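Local coordinates for peptide ABC transporter, peptide-binding protein (Thermus thermophilus, PDB 2D5W) that probably serves as the solute-binding component of a peptide ABC transporter, and holds a pentapeptide in this crystal structure, at residues R328-H333 / E378-E383. Sequence-based numbering, arbitrary orientation.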
loop_
_atom_site.group_PDB
_atom_site.type_symbol
_atom_site.label_atom_id
_atom_site.label_comp_id
_atom_site.label_asym_id
_atom_site.label_seq_id
_atom_site.Cartn_x
_atom_site.Cartn_y
_atom_site.Cartn_z
ATOM N N ARG A 328 -18.677 -8.912 -14.911
ATOM C CA ARG A 328 -17.386 -9.118 -14.275
ATOM C C ARG A 328 -16.994 -10.594 -14.329
ATOM O O ARG A 328 -15.826 -10.928 -14.547
ATOM C CB ARG A 328 -17.435 -8.576 -12.842
ATOM C CG ARG A 328 -17.865 -7.105 -12.819
ATOM C CD ARG A 328 -17.649 -6.441 -11.473
ATOM N NE ARG A 328 -18.473 -6.991 -10.399
ATOM C CZ ARG A 328 -19.683 -6.552 -10.065
ATOM N NH1 ARG A 328 -20.337 -7.126 -9.063
ATOM N NH2 ARG A 328 -20.246 -5.548 -10.722
ATOM N N GLN A 329 -17.974 -11.476 -14.157
ATOM C CA GLN A 329 -17.723 -12.910 -14.233
ATOM C C GLN A 329 -17.323 -13.273 -15.667
ATOM O O GLN A 329 -16.421 -14.083 -15.882
ATOM C CB GLN A 329 -18.977 -13.690 -13.834
ATOM C CG GLN A 329 -19.443 -13.425 -12.413
ATOM C CD GLN A 329 -20.743 -14.130 -12.091
ATOM O OE1 GLN A 329 -21.592 -14.304 -12.961
ATOM N NE2 GLN A 329 -20.911 -14.524 -10.836
ATOM N N ALA A 330 -17.992 -12.665 -16.646
ATOM C CA ALA A 330 -17.692 -12.931 -18.050
ATOM C C ALA A 330 -16.254 -12.545 -18.366
ATOM O O ALA A 330 -15.517 -13.308 -18.992
ATOM C CB ALA A 330 -18.652 -12.153 -18.949
ATOM N N ILE A 331 -15.853 -11.354 -17.937
ATOM C CA ILE A 331 -14.495 -10.903 -18.193
ATOM C C ILE A 331 -13.480 -11.853 -17.565
ATOM O O ILE A 331 -12.499 -12.226 -18.209
ATOM C CB ILE A 331 -14.264 -9.467 -17.661
ATOM C CG1 ILE A 331 -15.108 -8.473 -18.469
ATOM C CG2 ILE A 331 -12.781 -9.100 -17.760
ATOM C CD1 ILE A 331 -15.096 -7.055 -17.918
ATOM N N LEU A 332 -13.717 -12.268 -16.323
ATOM C CA LEU A 332 -12.767 -13.160 -15.666
ATOM C C LEU A 332 -12.643 -14.500 -16.391
ATOM O O LEU A 332 -11.546 -15.058 -16.486
ATOM C CB LEU A 332 -13.144 -13.374 -14.194
ATOM C CG LEU A 332 -12.058 -14.041 -13.334
ATOM C CD1 LEU A 332 -10.740 -13.281 -13.471
ATOM C CD2 LEU A 332 -12.501 -14.087 -11.878
ATOM N N HIS A 333 -13.760 -15.022 -16.898
ATOM C CA HIS A 333 -13.733 -16.286 -17.638
ATOM C C HIS A 333 -12.921 -16.131 -18.925
ATOM O O HIS A 333 -12.456 -17.121 -19.497
ATOM C CB HIS A 333 -15.152 -16.745 -18.010
ATOM C CG HIS A 333 -15.860 -17.500 -16.927
ATOM N ND1 HIS A 333 -15.333 -18.626 -16.332
ATOM C CD2 HIS A 333 -17.084 -17.321 -16.374
ATOM C CE1 HIS A 333 -16.203 -19.110 -15.461
ATOM N NE2 HIS A 333 -17.274 -18.336 -15.469
ATOM N N GLU A 378 -18.941 -15.722 -23.361
ATOM C CA GLU A 378 -19.830 -15.364 -24.461
ATOM C C GLU A 378 -21.305 -15.493 -24.079
ATOM O O GLU A 378 -22.119 -14.627 -24.408
ATOM C CB GLU A 378 -19.530 -16.246 -25.676
ATOM C CG GLU A 378 -20.416 -15.984 -26.885
ATOM C CD GLU A 378 -20.055 -16.862 -28.070
ATOM O OE1 GLU A 378 -20.713 -16.743 -29.124
ATOM O OE2 GLU A 378 -19.111 -17.673 -27.946
ATOM N N ALA A 379 -21.643 -16.576 -23.385
ATOM C CA ALA A 379 -23.019 -16.815 -22.963
ATOM C C ALA A 379 -23.508 -15.739 -21.993
ATOM O O ALA A 379 -24.630 -15.250 -22.112
ATOM C CB ALA A 379 -23.134 -18.190 -22.318
ATOM N N LEU A 380 -22.662 -15.375 -21.032
ATOM C CA LEU A 380 -23.019 -14.352 -20.054
ATOM C C LEU A 380 -23.270 -13.008 -20.723
ATOM O O LEU A 380 -24.246 -12.324 -20.417
ATOM C CB LEU A 380 -21.907 -14.207 -19.013
ATOM C CG LEU A 380 -21.847 -15.312 -17.956
ATOM C CD1 LEU A 380 -20.492 -15.305 -17.267
ATOM C CD2 LEU A 380 -22.973 -15.113 -16.952
ATOM N N LEU A 381 -22.388 -12.632 -21.642
ATOM C CA LEU A 381 -22.531 -11.361 -22.335
ATOM C C LEU A 381 -23.749 -11.347 -23.256
ATOM O O LEU A 381 -24.423 -10.328 -23.386
ATOM C CB LEU A 381 -21.253 -11.051 -23.117
ATOM C CG LEU A 381 -20.032 -10.821 -22.216
ATOM C CD1 LEU A 381 -18.768 -10.845 -23.049
ATOM C CD2 LEU A 381 -20.175 -9.498 -21.476
ATOM N N ALA A 382 -24.037 -12.481 -23.886
ATOM C CA ALA A 382 -25.188 -12.573 -24.778
ATOM C C ALA A 382 -26.477 -12.375 -23.988
ATOM O O ALA A 382 -27.424 -11.750 -24.468
ATOM C CB ALA A 382 -25.205 -13.924 -25.474
ATOM N N GLU A 383 -26.506 -12.906 -22.771
ATOM C CA GLU A 383 -27.678 -12.792 -21.913
ATOM C C GLU A 383 -27.996 -11.333 -21.598
ATOM O O GLU A 383 -29.134 -10.997 -21.270
ATOM C CB GLU A 383 -27.450 -13.567 -20.612
ATOM C CG GLU A 383 -28.651 -13.602 -19.680
ATOM C CD GLU A 383 -28.388 -14.418 -18.427
ATOM O OE1 GLU A 383 -29.301 -14.522 -17.580
ATOM O OE2 GLU A 383 -27.269 -14.955 -18.287
#
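Leu380 reaches Ala330 with its CG set opposite the carbonyl carbon and beside the backbone N (chi1 -76°), and an extended second torsion (chi2 163°) carries CD1 onward to the backbone of the other helix. There CD1 lies 3.7 Å from Ala330 N and also meets Ala330 CA, main chain that the short alanine side chain leaves within reach. Leu381 adopts nearly the same torsions, but its CB bond starts off to the flank, and only the branched end swings in, with CG 3.8 Å from Ala330 CB. The alanine methyl touches two successive leucines, with Ala330 CB 3.8 Å from Leu380 CB as well as against the branch of Leu381. The small residue suits this place because Ala330 and Leu380 have CA atoms only 5.9 Å apart. The same Leu380 CD1 touches the CB of Gln329 and comes near the plane of the His333 ring at its CD2 edge, 4.1 Å away. The polar ND1 of His333 is hydrogen-bonded to Glu371 O, and Tyr370 packs edge-to-face with the ring. No hydrogen bond joins the two segments, so apolar fit alone links them directly. The axes of the two short segments approach to 8.6 Å with directions at 153°: close antiparallel packing of helices 325-333 and 374-383 about an alanine, in a family 5 solute-binding protein.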